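Local coordinates for protein iodotyrosine deiodinase (Thermotoga neapolitana, PDB 6TYK) that removes the halogen from halotyrosines such as 3-iodo-L-tyrosine and 3,5-diiodo-L-tyrosine as a homodimeric, FMN-dependent oxidoreductase of the nitroreductase family, at residues Tyr5-Lys10 with Leu124-Glu129; Lys12-Phe17 with Asp168-Lys173; Pro22-Leu27 with Ala98-Leu103; Lys131-Val136 with Leu162-Pro167. All coordinates share one frame; numbering follows the deposited sequence.

Contact 1: Tyr5-Lys10 with Leu124-Glu129; sequences YDLAKK and LLLALE
The E129 carboxylate is the flat group that meets the other helix: its OE2 lies 3.8 Å from CB of K10, while the Y5 ring has CB of K9, from its own helix, over one face and offset toward the rim. This is a helix-on-helix crossing in a nitroreductase-family fold. Segments 5-10 and 124-129 cross at 91°, their axes 9.8 Å apart, so the touching patch is small and falls to a few side chains.

L7 is the centre of it. Its CG stands anti to the backbone N (chi1 -175°), which sends the isobutyl group over to the second helix, where the two branches part. CD1 presses on CG of E129 at 3.4 Å, a tight carbon-carbon approach, while CD2 sits 3.7 Å from the backbone O of L126. E129 runs past L7 in the opposite direction and bends at chi2 (77°). K10 offers the carboxylate only its first methylene, because its extended chain carries NZ elsewhere; R11 also packs on E129. Both A8 and L126 lie against Y123 of the second subunit, which places the crossing at the dimer interface. CD2 of L126 meets CD2 of L7 and reaches CA of A8 at 3.9 Å.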
loop_
_atom_site.group_PDB
_atom_site.type_symbol
_atom_site.label_atom_id
_atom_site.label_comp_id
_atom_site.label_asym_id
_atom_site.label_seq_id
_atom_site.Cartn_x
_atom_site.Cartn_y
_atom_site.Cartn_z
ATOM N N TYR A 5 12.013 9.344 6.552
ATOM C CA TYR A 5 11.432 9.151 7.871
ATOM C C TYR A 5 10.755 10.420 8.375
ATOM O O TYR A 5 9.673 10.360 8.941
ATOM C CB TYR A 5 12.479 8.692 8.892
ATOM C CG TYR A 5 11.887 8.565 10.276
ATOM C CD1 TYR A 5 11.141 7.449 10.630
ATOM C CD2 TYR A 5 12.040 9.578 11.217
ATOM C CE1 TYR A 5 10.580 7.332 11.883
ATOM C CE2 TYR A 5 11.477 9.472 12.477
ATOM C CZ TYR A 5 10.750 8.343 12.806
ATOM O OH TYR A 5 10.187 8.223 14.057
ATOM N N ASP A 6 11.400 11.565 8.180
ATOM C CA ASP A 6 10.841 12.827 8.645
ATOM C C ASP A 6 9.530 13.136 7.929
ATOM O O ASP A 6 8.589 13.656 8.523
ATOM C CB ASP A 6 11.854 13.953 8.442
ATOM C CG ASP A 6 13.126 13.735 9.237
ATOM O OD1 ASP A 6 13.027 13.376 10.433
ATOM O OD2 ASP A 6 14.224 13.909 8.666
ATOM N N LEU A 7 9.464 12.799 6.648
ATOM C CA LEU A 7 8.257 13.039 5.867
ATOM C C LEU A 7 7.133 12.124 6.354
ATOM O O LEU A 7 6.002 12.566 6.595
ATOM C CB LEU A 7 8.538 12.774 4.393
ATOM C CG LEU A 7 7.412 13.087 3.409
ATOM C CD1 LEU A 7 7.175 14.597 3.311
ATOM C CD2 LEU A 7 7.748 12.494 2.054
ATOM N N ALA A 8 7.453 10.842 6.501
ATOM C CA ALA A 8 6.494 9.868 7.015
ATOM C C ALA A 8 6.034 10.229 8.424
ATOM O O ALA A 8 4.855 10.105 8.760
ATOM C CB ALA A 8 7.097 8.466 6.997
ATOM N N LYS A 9 6.970 10.679 9.253
ATOM C CA LYS A 9 6.637 10.999 10.627
ATOM C C LYS A 9 5.678 12.180 10.692
ATOM O O LYS A 9 4.717 12.168 11.463
ATOM C CB LYS A 9 7.902 11.290 11.439
ATOM C CG LYS A 9 7.622 11.390 12.928
ATOM C CD LYS A 9 8.857 11.714 13.736
ATOM C CE LYS A 9 8.595 11.470 15.220
ATOM N NZ LYS A 9 7.146 11.605 15.565
ATOM N N LYS A 10 5.937 13.200 9.881
ATOM C CA LYS A 10 5.125 14.417 9.909
ATOM C C LYS A 10 3.725 14.185 9.348
ATOM O O LYS A 10 2.753 14.784 9.815
ATOM C CB LYS A 10 5.806 15.548 9.133
ATOM C CG LYS A 10 6.923 16.241 9.886
ATOM C CD LYS A 10 7.732 17.138 8.964
ATOM C CE LYS A 10 9.008 17.615 9.641
ATOM N NZ LYS A 10 9.889 18.368 8.705
ATOM N N LEU A 124 1.400 7.769 -2.803
ATOM C CA LEU A 124 0.550 8.926 -3.048
ATOM C C LEU A 124 0.462 9.834 -1.826
ATOM O O LEU A 124 0.598 11.055 -1.929
ATOM C CB LEU A 124 -0.841 8.443 -3.469
ATOM C CG LEU A 124 -1.731 9.376 -4.279
ATOM C CD1 LEU A 124 -2.841 8.565 -4.939
ATOM C CD2 LEU A 124 -2.302 10.465 -3.401
ATOM N N LEU A 125 0.247 9.240 -0.662
ATOM C CA LEU A 125 0.114 10.033 0.558
ATOM C C LEU A 125 1.399 10.777 0.903
ATOM O O LEU A 125 1.354 11.917 1.364
ATOM C CB LEU A 125 -0.298 9.158 1.736
ATOM C CG LEU A 125 -1.648 8.457 1.593
ATOM C CD1 LEU A 125 -1.969 7.705 2.882
ATOM C CD2 LEU A 125 -2.752 9.448 1.263
ATOM N N LEU A 126 2.542 10.128 0.707
ATOM C CA LEU A 126 3.813 10.807 0.928
ATOM C C LEU A 126 4.004 11.967 -0.043
ATOM O O LEU A 126 4.499 13.029 0.336
ATOM C CB LEU A 126 4.975 9.816 0.843
ATOM C CG LEU A 126 5.007 8.822 2.000
ATOM C CD1 LEU A 126 5.981 7.685 1.714
ATOM C CD2 LEU A 126 5.356 9.530 3.291
ATOM N N ALA A 127 3.595 11.777 -1.296
ATOM C CA ALA A 127 3.704 12.837 -2.297
ATOM C C ALA A 127 2.820 14.031 -1.949
ATOM O O ALA A 127 3.228 15.185 -2.102
ATOM C CB ALA A 127 3.372 12.307 -3.700
ATOM N N LEU A 128 1.609 13.761 -1.475
ATOM C CA LEU A 128 0.727 14.841 -1.079
ATOM C C LEU A 128 1.378 15.624 0.058
ATOM O O LEU A 128 1.350 16.851 0.070
ATOM C CB LEU A 128 -0.636 14.307 -0.644
ATOM C CG LEU A 128 -1.514 13.753 -1.763
ATOM C CD1 LEU A 128 -2.775 13.187 -1.156
ATOM C CD2 LEU A 128 -1.864 14.832 -2.784
ATOM N N GLU A 129 1.975 14.913 1.012
ATOM C CA GLU A 129 2.637 15.582 2.121
ATOM C C GLU A 129 3.761 16.480 1.605
ATOM O O GLU A 129 3.917 17.603 2.067
ATOM C CB GLU A 129 3.166 14.573 3.142
ATOM C CG GLU A 129 3.946 15.215 4.280
ATOM C CD GLU A 129 3.048 15.878 5.313
ATOM O OE1 GLU A 129 1.820 15.669 5.263
ATOM O OE2 GLU A 129 3.568 16.605 6.184
#

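Contact 2: Lys12-Phe17 with Asp168-Lys173; sequences KTVRRF and DDPKPK. With FMN (flavin mononucleotide), chain C.
R16 and D168 cross at a slant, their guanidinium and carboxylate planes 38° apart, and NH2 of R16 makes a salt bridge to OD2 of D168 at 3.1 Å. The same guanidinium gives its NE to the backbone O of D168 (2.8 Å), while D168 N returns a bond to R16 O, so the two residues hold each other by backbone and side chain alike. They form the outer end of two loops running antiparallel beside the FMN site of this nitroreductase-family fold.

Further in, V14 CG2 rests on the P170 ring, and K12 lies across that ring at about a right angle, CE 3.7 Å from P170 CG. Beyond it, CB of K12 meets CB of K173, whose NZ goes on to R11 O.

R15 turns the other way, to the flavin. Its NE and NH2 both reach FMN O2, and NH2 also bonds N1 (3.1 Å, 160°); a leucine in its place would probably cost O2 and N1 the arginine's N-H donors and its positive charge. T13 steadies the arginine, its CG2 lying 3.4 Å above the centre of the guanidinium, while T13 N points almost straight at phosphate O1P, 3.0 Å away.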
loop_
_atom_site.group_PDB
_atom_site.type_symbol
_atom_site.label_atom_id
_atom_site.label_comp_id
_atom_site.label_asym_id
_atom_site.label_seq_id
_atom_site.Cartn_x
_atom_site.Cartn_y
_atom_site.Cartn_z
ATOM N N LYS A 12 0.146 13.129 8.631
ATOM C CA LYS A 12 -0.921 12.688 9.511
ATOM C C LYS A 12 -2.252 12.881 8.805
ATOM O O LYS A 12 -2.319 13.510 7.752
ATOM C CB LYS A 12 -0.909 13.494 10.804
ATOM C CG LYS A 12 -1.113 14.985 10.608
ATOM C CD LYS A 12 -1.037 15.693 11.944
ATOM C CE LYS A 12 -1.325 17.180 11.828
ATOM N NZ LYS A 12 -0.284 17.913 11.061
ATOM N N THR A 13 -3.322 12.355 9.385
ATOM C CA THR A 13 -4.631 12.519 8.774
ATOM C C THR A 13 -5.005 13.989 8.733
ATOM O O THR A 13 -4.755 14.742 9.680
ATOM C CB THR A 13 -5.731 11.803 9.575
ATOM O OG1 THR A 13 -5.255 10.543 10.056
ATOM C CG2 THR A 13 -6.948 11.585 8.686
ATOM N N VAL A 14 -5.626 14.387 7.634
ATOM C CA VAL A 14 -6.244 15.696 7.568
ATOM C C VAL A 14 -7.720 15.495 7.260
ATOM O O VAL A 14 -8.074 14.926 6.226
ATOM C CB VAL A 14 -5.579 16.605 6.501
ATOM C CG1 VAL A 14 -6.352 17.919 6.362
ATOM C CG2 VAL A 14 -4.121 16.869 6.860
ATOM N N ARG A 15 -8.578 15.948 8.169
ATOM C CA ARG A 15 -10.024 15.867 7.974
ATOM C C ARG A 15 -10.627 17.264 7.969
ATOM O O ARG A 15 -11.842 17.413 7.844
ATOM C CB ARG A 15 -10.672 15.039 9.090
ATOM C CG ARG A 15 -10.187 13.599 9.135
ATOM C CD ARG A 15 -10.814 12.820 10.285
ATOM N NE ARG A 15 -10.412 11.410 10.282
ATOM C CZ ARG A 15 -9.408 10.910 10.993
ATOM N NH1 ARG A 15 -8.686 11.702 11.779
ATOM N NH2 ARG A 15 -9.134 9.616 10.924
ATOM N N ARG A 16 -9.769 18.271 8.126
ATOM C CA ARG A 16 -10.163 19.678 8.110
ATOM C C ARG A 16 -9.443 20.339 6.959
ATOM O O ARG A 16 -8.214 20.436 6.966
ATOM C CB ARG A 16 -9.749 20.387 9.403
ATOM C CG ARG A 16 -10.529 19.985 10.633
ATOM C CD ARG A 16 -10.012 20.706 11.881
ATOM N NE ARG A 16 -9.954 22.154 11.690
ATOM C CZ ARG A 16 -10.976 22.981 11.895
ATOM N NH1 ARG A 16 -12.147 22.519 12.319
ATOM N NH2 ARG A 16 -10.823 24.276 11.673
ATOM N N PHE A 17 -10.206 20.799 5.978
ATOM C CA PHE A 17 -9.630 21.372 4.774
ATOM C C PHE A 17 -10.042 22.812 4.586
ATOM O O PHE A 17 -11.119 23.217 5.006
ATOM C CB PHE A 17 -10.084 20.577 3.559
ATOM C CG PHE A 17 -9.581 19.167 3.552
ATOM C CD1 PHE A 17 -8.342 18.866 3.004
ATOM C CD2 PHE A 17 -10.336 18.143 4.096
ATOM C CE1 PHE A 17 -7.864 17.580 3.012
ATOM C CE2 PHE A 17 -9.862 16.851 4.108
ATOM C CZ PHE A 17 -8.631 16.564 3.553
ATOM N N ASP A 168 -6.474 22.589 7.177
ATOM C CA ASP A 168 -6.958 23.708 7.964
ATOM C C ASP A 168 -6.810 23.394 9.440
ATOM O O ASP A 168 -7.784 23.061 10.125
ATOM C CB ASP A 168 -8.418 24.000 7.638
ATOM C CG ASP A 168 -8.963 25.128 8.462
ATOM O OD1 ASP A 168 -8.168 26.024 8.792
ATOM O OD2 ASP A 168 -10.155 25.114 8.809
ATOM N N ASP A 169 -5.576 23.504 9.917
ATOM C CA ASP A 169 -5.228 23.177 11.297
ATOM C C ASP A 169 -5.757 21.821 11.748
ATOM O O ASP A 169 -6.589 21.729 12.651
ATOM C CB ASP A 169 -5.685 24.269 12.256
ATOM C CG ASP A 169 -5.057 24.116 13.627
ATOM O OD1 ASP A 169 -3.958 23.531 13.715
ATOM O OD2 ASP A 169 -5.652 24.573 14.616
ATOM N N PRO A 170 -5.245 20.759 11.131
ATOM C CA PRO A 170 -5.689 19.407 11.463
ATOM C C PRO A 170 -5.264 18.991 12.863
ATOM O O PRO A 170 -4.307 19.537 13.430
ATOM C CB PRO A 170 -4.989 18.542 10.411
ATOM C CG PRO A 170 -3.776 19.334 10.014
ATOM C CD PRO A 170 -4.162 20.775 10.133
ATOM N N LYS A 171 -5.988 18.026 13.415
ATOM C CA LYS A 171 -5.685 17.488 14.733
ATOM C C LYS A 171 -4.332 16.785 14.721
ATOM O O LYS A 171 -3.846 16.371 13.671
ATOM C CB LYS A 171 -6.783 16.518 15.165
ATOM C CG LYS A 171 -8.159 17.163 15.310
ATOM C CD LYS A 171 -8.151 18.242 16.374
ATOM C CE LYS A 171 -7.770 17.667 17.727
ATOM N NZ LYS A 171 -7.696 18.724 18.773
ATOM N N PRO A 172 -3.715 16.647 15.898
ATOM C CA PRO A 172 -2.393 16.024 15.968
ATOM C C PRO A 172 -2.393 14.559 15.545
ATOM O O PRO A 172 -3.405 13.854 15.645
ATOM C CB PRO A 172 -2.039 16.126 17.452
ATOM C CG PRO A 172 -2.841 17.269 17.949
ATOM C CD PRO A 172 -4.138 17.177 17.203
ATOM N N LYS A 173 -1.232 14.112 15.089
ATOM C CA LYS A 173 -1.037 12.724 14.734
ATOM C C LYS A 173 -1.272 11.854 15.960
ATOM O O LYS A 173 -0.923 12.240 17.082
ATOM C CB LYS A 173 0.376 12.518 14.202
ATOM C CG LYS A 173 0.549 11.197 13.483
ATOM C CD LYS A 173 1.880 11.108 12.750
ATOM C CE LYS A 173 2.014 9.758 12.068
ATOM N NZ LYS A 173 3.075 9.732 11.042
HETATM N N1 FMN C . -10.243 7.756 8.681
HETATM C C2 FMN C . -11.557 8.127 8.737
HETATM O O2 FMN C . -11.864 9.152 9.321
HETATM N N3 FMN C . -12.528 7.368 8.138
HETATM C C4 FMN C . -12.211 6.209 7.485
HETATM O O4 FMN C . -13.111 5.544 6.958
HETATM C C4A FMN C . -10.868 5.828 7.416
HETATM N N5 FMN C . -10.509 4.680 6.745
HETATM C C5A FMN C . -9.175 4.319 6.662
HETATM C C6 FMN C . -8.825 3.170 5.965
HETATM C C7 FMN C . -7.500 2.783 5.843
HETATM C C7M FMN C . -7.177 1.528 5.073
HETATM C C8 FMN C . -6.511 3.557 6.434
HETATM C C8M FMN C . -5.062 3.163 6.323
HETATM C C9 FMN C . -6.861 4.709 7.133
HETATM C C9A FMN C . -8.192 5.102 7.253
HETATM N N10 FMN C . -8.561 6.245 7.962
HETATM C C10 FMN C . -9.886 6.620 8.000
HETATM C "C1'" FMN C . -7.529 7.112 8.625
HETATM C "C2'" FMN C . -7.059 6.459 9.944
HETATM O "O2'" FMN C . -8.028 6.606 10.978
HETATM C "C3'" FMN C . -5.711 7.064 10.347
HETATM O "O3'" FMN C . -4.761 6.688 9.366
HETATM C "C4'" FMN C . -5.228 6.628 11.731
HETATM O "O4'" FMN C . -6.110 7.131 12.725
HETATM C "C5'" FMN C . -3.823 7.142 12.002
HETATM O "O5'" FMN C . -3.807 8.542 11.826
HETATM P P FMN C . -2.463 9.391 12.063
HETATM O O1P FMN C . -2.908 10.843 11.918
HETATM O O2P FMN C . -1.479 9.058 10.976
HETATM O O3P FMN C . -1.972 9.099 13.468
HETATM O O HOH W 1 -4.966 14.289 12.279
HETATM O O HOH W 2 -11.565 23.014 7.856
#

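Contact 3: Pro22-Leu27 with Ala98-Leu103; sequences PPLEDL and APYLLL
P22 and P99 bring their CA atoms within 7.7 Å as the turn leading into helix 24-35 settles on the start of strand 100-107. This is helix-on-sheet packing. With CG anti to its own carbonyl carbon (chi1 -61°), the Y100 ring reaches out from the strand and slides past L27 in the opposite direction.

One methyl of L27, CD2, sits over a face of the ring in a CH-pi contact, 3.8 Å from the centroid and 17° off the normal. P22 O lies at the ring's edge, while CD of P22 comes in obliquely on the side away from L27 CD2, 3.8 Å from CE2 of Y100 and 3.5 Å from CG of P99. L27 CD1 extends the apolar patch to CD2 of L102, and I50 of the neighbouring strand packs on both L27 and Y100.

OH of Y100 donates to P22 O at 2.7 Å, tilted 31° from the carbonyl plane. A phenylalanine here would keep the apolar ring under the L27 methyl but would probably leave the P22 carbonyl without its donor. A single tyrosine thus serves both needs: an apolar face for the helix and a hydroxyl for the carbonyl ahead of it.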
loop_
_atom_site.group_PDB
_atom_site.type_symbol
_atom_site.label_atom_id
_atom_site.label_comp_id
_atom_site.label_asym_id
_atom_site.label_seq_id
_atom_site.Cartn_x
_atom_site.Cartn_y
_atom_site.Cartn_z
ATOM N N PRO A 22 -6.070 23.998 -4.507
ATOM C CA PRO A 22 -4.687 23.825 -4.948
ATOM C C PRO A 22 -4.637 23.709 -6.460
ATOM O O PRO A 22 -5.596 23.231 -7.075
ATOM C CB PRO A 22 -4.286 22.483 -4.323
ATOM C CG PRO A 22 -5.249 22.258 -3.202
ATOM C CD PRO A 22 -6.529 22.882 -3.663
ATOM N N PRO A 23 -3.529 24.146 -7.070
ATOM C CA PRO A 23 -3.387 23.950 -8.517
ATOM C C PRO A 23 -3.489 22.470 -8.846
ATOM O O PRO A 23 -3.026 21.626 -8.073
ATOM C CB PRO A 23 -1.969 24.442 -8.803
ATOM C CG PRO A 23 -1.642 25.369 -7.677
ATOM C CD PRO A 23 -2.370 24.829 -6.476
ATOM N N LEU A 24 -4.105 22.164 -9.979
ATOM C CA LEU A 24 -4.253 20.788 -10.417
ATOM C C LEU A 24 -2.916 20.057 -10.439
ATOM O O LEU A 24 -2.840 18.884 -10.079
ATOM C CB LEU A 24 -4.902 20.754 -11.801
ATOM C CG LEU A 24 -5.110 19.366 -12.401
ATOM C CD1 LEU A 24 -5.996 18.537 -11.494
ATOM C CD2 LEU A 24 -5.701 19.464 -13.803
ATOM N N GLU A 25 -1.859 20.749 -10.845
ATOM C CA GLU A 25 -0.561 20.090 -10.966
ATOM C C GLU A 25 -0.043 19.497 -9.653
ATOM O O GLU A 25 0.689 18.517 -9.669
ATOM C CB GLU A 25 0.487 21.017 -11.589
ATOM C CG GLU A 25 1.757 20.288 -12.024
ATOM C CD GLU A 25 1.467 19.037 -12.849
ATOM O OE1 GLU A 25 0.518 19.061 -13.665
ATOM O OE2 GLU A 25 2.187 18.027 -12.673
ATOM N N ASP A 26 -0.425 20.082 -8.521
ATOM C CA ASP A 26 -0.017 19.547 -7.221
ATOM C C ASP A 26 -0.641 18.177 -6.977
ATOM O O ASP A 26 0.012 17.252 -6.492
ATOM C CB ASP A 26 -0.381 20.511 -6.092
ATOM C CG ASP A 26 0.436 21.780 -6.131
ATOM O OD1 ASP A 26 1.599 21.722 -6.581
ATOM O OD2 ASP A 26 -0.087 22.833 -5.719
ATOM N N LEU A 27 -1.912 18.046 -7.328
ATOM C CA LEU A 27 -2.576 16.760 -7.226
ATOM C C LEU A 27 -1.995 15.773 -8.233
ATOM O O LEU A 27 -1.680 14.627 -7.895
ATOM C CB LEU A 27 -4.074 16.930 -7.459
ATOM C CG LEU A 27 -4.897 15.646 -7.443
ATOM C CD1 LEU A 27 -4.681 14.872 -6.149
ATOM C CD2 LEU A 27 -6.374 15.967 -7.651
ATOM N N ALA A 98 -13.297 19.628 1.137
ATOM C CA ALA A 98 -12.134 19.334 0.310
ATOM C C ALA A 98 -12.405 19.748 -1.133
ATOM O O ALA A 98 -13.450 19.422 -1.689
ATOM C CB ALA A 98 -11.790 17.857 0.395
ATOM N N PRO A 99 -11.462 20.475 -1.737
ATOM C CA PRO A 99 -11.622 20.899 -3.134
ATOM C C PRO A 99 -11.579 19.732 -4.111
ATOM O O PRO A 99 -12.159 19.822 -5.192
ATOM C CB PRO A 99 -10.438 21.849 -3.357
ATOM C CG PRO A 99 -9.450 21.482 -2.299
ATOM C CD PRO A 99 -10.265 21.058 -1.113
ATOM N N TYR A 100 -10.916 18.647 -3.724
ATOM C CA TYR A 100 -10.857 17.455 -4.554
ATOM C C TYR A 100 -11.280 16.249 -3.744
ATOM O O TYR A 100 -10.842 16.096 -2.601
ATOM C CB TYR A 100 -9.424 17.176 -5.008
ATOM C CG TYR A 100 -8.749 18.232 -5.839
ATOM C CD1 TYR A 100 -9.058 18.390 -7.180
ATOM C CD2 TYR A 100 -7.749 19.023 -5.299
ATOM C CE1 TYR A 100 -8.417 19.339 -7.949
ATOM C CE2 TYR A 100 -7.099 19.972 -6.060
ATOM C CZ TYR A 100 -7.442 20.125 -7.381
ATOM O OH TYR A 100 -6.798 21.071 -8.137
ATOM N N LEU A 101 -12.107 15.388 -4.330
ATOM C CA LEU A 101 -12.224 14.025 -3.837
ATOM C C LEU A 101 -11.558 13.130 -4.864
ATOM O O LEU A 101 -12.040 12.985 -5.992
ATOM C CB LEU A 101 -13.671 13.600 -3.634
ATOM C CG LEU A 101 -14.519 14.527 -2.774
ATOM C CD1 LEU A 101 -15.921 13.958 -2.656
ATOM C CD2 LEU A 101 -13.892 14.707 -1.399
ATOM N N LEU A 102 -10.420 12.564 -4.486
ATOM C CA LEU A 102 -9.702 11.679 -5.387
ATOM C C LEU A 102 -10.187 10.267 -5.127
ATOM O O LEU A 102 -9.929 9.693 -4.060
ATOM C CB LEU A 102 -8.201 11.778 -5.138
ATOM C CG LEU A 102 -7.356 10.796 -5.953
ATOM C CD1 LEU A 102 -7.405 11.099 -7.456
ATOM C CD2 LEU A 102 -5.920 10.784 -5.451
ATOM N N LEU A 103 -10.943 9.727 -6.074
ATOM C CA LEU A 103 -11.411 8.358 -5.965
ATOM C C LEU A 103 -10.413 7.443 -6.636
ATOM O O LEU A 103 -10.082 7.613 -7.809
ATOM C CB LEU A 103 -12.812 8.200 -6.571
ATOM C CG LEU A 103 -13.977 8.560 -5.630
ATOM C CD1 LEU A 103 -13.885 10.001 -5.128
ATOM C CD2 LEU A 103 -15.305 8.322 -6.323
#

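Contact 4: Lys131-Val136 with Leu162-Pro167; sequences KGLGSV and LPVGYP
G165 O takes the shortest well-defined backbone bond, from G134 N at 2.8 Å and a nearly straight 173°, and the same oxygen has CA of L133 beside it at 3.5 Å. The return bond, G165 N to G134 O, is weak at 3.4 Å, so this antiparallel hydrogen-bonded pair, G134 with G165, is held mainly by one of its two bonds. V164 CA adds a CA-H...O contact to G134 O.

L133 forks over the strand: CD1 lies on V164 CG1 at 3.9 Å and CD2 on CE1 of Y166 at 3.7 Å. At the far end V136 has CG1 wedged between its backbone N and carbonyl carbon (chi1 52°), from where it packs on P163 CD at 3.6 Å.

Helix 113-130 lies along one side, L128 touching L133, S135 and V164, and ends at G132 in a Schellman motif. V136 also touches FMN. The whole is a short, loosely bonded antiparallel strand, outermost in the sheet within this chain though V14 bonds to S135, that leads from a helix end to the flavin pocket of the nitroreductase-family fold.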
loop_
_atom_site.group_PDB
_atom_site.type_symbol
_atom_site.label_atom_id
_atom_site.label_comp_id
_atom_site.label_asym_id
_atom_site.label_seq_id
_atom_site.Cartn_x
_atom_site.Cartn_y
_atom_site.Cartn_z
ATOM N N LYS A 131 3.884 18.054 -1.073
ATOM C CA LYS A 131 3.278 19.226 -1.704
ATOM C C LYS A 131 2.484 20.102 -0.735
ATOM O O LYS A 131 1.870 21.091 -1.144
ATOM C CB LYS A 131 2.371 18.795 -2.858
ATOM C CG LYS A 131 3.126 18.248 -4.058
ATOM C CD LYS A 131 4.077 19.302 -4.603
ATOM C CE LYS A 131 4.799 18.836 -5.853
ATOM N NZ LYS A 131 5.873 19.793 -6.236
ATOM N N GLY A 132 2.484 19.738 0.541
ATOM C CA GLY A 132 1.769 20.513 1.539
ATOM C C GLY A 132 0.262 20.315 1.463
ATOM O O GLY A 132 -0.510 21.152 1.928
ATOM N N LEU A 133 -0.165 19.214 0.856
ATOM C CA LEU A 133 -1.582 18.886 0.807
ATOM C C LEU A 133 -1.873 17.845 1.855
ATOM O O LEU A 133 -0.975 17.117 2.283
ATOM C CB LEU A 133 -1.969 18.362 -0.573
ATOM C CG LEU A 133 -1.716 19.368 -1.691
ATOM C CD1 LEU A 133 -2.056 18.759 -3.028
ATOM C CD2 LEU A 133 -2.522 20.634 -1.453
ATOM N N GLY A 134 -3.131 17.788 2.278
ATOM C CA GLY A 134 -3.563 16.838 3.279
ATOM C C GLY A 134 -4.552 15.871 2.673
ATOM O O GLY A 134 -5.127 16.127 1.601
ATOM N N SER A 135 -4.752 14.756 3.358
ATOM C CA SER A 135 -5.767 13.806 2.938
ATOM C C SER A 135 -6.106 12.832 4.049
ATOM O O SER A 135 -5.524 12.864 5.139
ATOM C CB SER A 135 -5.354 13.055 1.667
ATOM O OG SER A 135 -6.447 12.315 1.130
ATOM N N VAL A 136 -7.119 12.026 3.787
ATOM C CA VAL A 136 -7.550 10.974 4.685
ATOM C C VAL A 136 -8.047 9.840 3.790
ATOM O O VAL A 136 -8.796 10.084 2.848
ATOM C CB VAL A 136 -8.676 11.452 5.630
ATOM C CG1 VAL A 136 -9.823 12.094 4.848
ATOM C CG2 VAL A 136 -9.186 10.302 6.483
ATOM N N LEU A 162 -10.157 9.704 -1.342
ATOM C CA LEU A 162 -9.148 10.546 -0.713
ATOM C C LEU A 162 -9.494 12.012 -0.899
ATOM O O LEU A 162 -9.194 12.596 -1.941
ATOM C CB LEU A 162 -7.768 10.292 -1.327
ATOM C CG LEU A 162 -7.142 8.923 -1.098
ATOM C CD1 LEU A 162 -5.996 8.729 -2.076
ATOM C CD2 LEU A 162 -6.630 8.794 0.323
ATOM N N PRO A 163 -10.134 12.621 0.103
ATOM C CA PRO A 163 -10.298 14.074 0.045
ATOM C C PRO A 163 -8.916 14.707 0.070
ATOM O O PRO A 163 -8.068 14.286 0.863
ATOM C CB PRO A 163 -11.070 14.401 1.328
ATOM C CG PRO A 163 -11.682 13.089 1.750
ATOM C CD PRO A 163 -10.705 12.043 1.328
ATOM N N VAL A 164 -8.683 15.665 -0.818
ATOM C CA VAL A 164 -7.390 16.326 -0.905
ATOM C C VAL A 164 -7.578 17.830 -0.942
ATOM O O VAL A 164 -8.444 18.343 -1.643
ATOM C CB VAL A 164 -6.610 15.887 -2.157
ATOM C CG1 VAL A 164 -5.291 16.664 -2.264
ATOM C CG2 VAL A 164 -6.343 14.387 -2.108
ATOM N N GLY A 165 -6.761 18.534 -0.175
ATOM C CA GLY A 165 -6.782 19.980 -0.190
ATOM C C GLY A 165 -5.751 20.496 0.785
ATOM O O GLY A 165 -4.949 19.734 1.323
ATOM N N TYR A 166 -5.758 21.802 1.003
ATOM C CA TYR A 166 -4.865 22.402 1.976
ATOM C C TYR A 166 -5.409 22.133 3.365
ATOM O O TYR A 166 -6.605 22.290 3.605
ATOM C CB TYR A 166 -4.788 23.911 1.745
ATOM C CG TYR A 166 -4.135 24.280 0.437
ATOM C CD1 TYR A 166 -2.821 23.928 0.187
ATOM C CD2 TYR A 166 -4.829 24.982 -0.543
ATOM C CE1 TYR A 166 -2.206 24.269 -0.996
ATOM C CE2 TYR A 166 -4.218 25.327 -1.735
ATOM C CZ TYR A 166 -2.909 24.963 -1.955
ATOM O OH TYR A 166 -2.289 25.299 -3.135
ATOM N N PRO A 167 -4.532 21.734 4.296
ATOM C CA PRO A 167 -4.995 21.454 5.656
ATOM C C PRO A 167 -5.453 22.725 6.341
ATOM O O PRO A 167 -4.887 23.807 6.122
ATOM C CB PRO A 167 -3.739 20.916 6.355
ATOM C CG PRO A 167 -2.838 20.480 5.240
ATOM C CD PRO A 167 -3.094 21.470 4.146
#

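Contact 4 is the hub: its centre lies about 8 Å from that of contact 3, 9 Å from contact 2 and 11 Å from contact 1. Contacts 3 and 4 share the antiparallel sheet through neighbouring strands 100-107 and 156-165, and helix 113-130, carrying half of contact 1, leads through its C-terminal turn into segment 131-136. Probable hydrogen bonds tie contact 2 to this strand, V14 N to S135 O (2.9 Å), and to contact 1, K173 NZ to K9 O (3.0 Å). Along the chain contact 2 encloses both 3 and 4, so residues near the N-terminus meet the loop beyond strand 156-165. The flavin site is thus assembled from chain regions far apart in sequence, with contact 1 at the dimer interface.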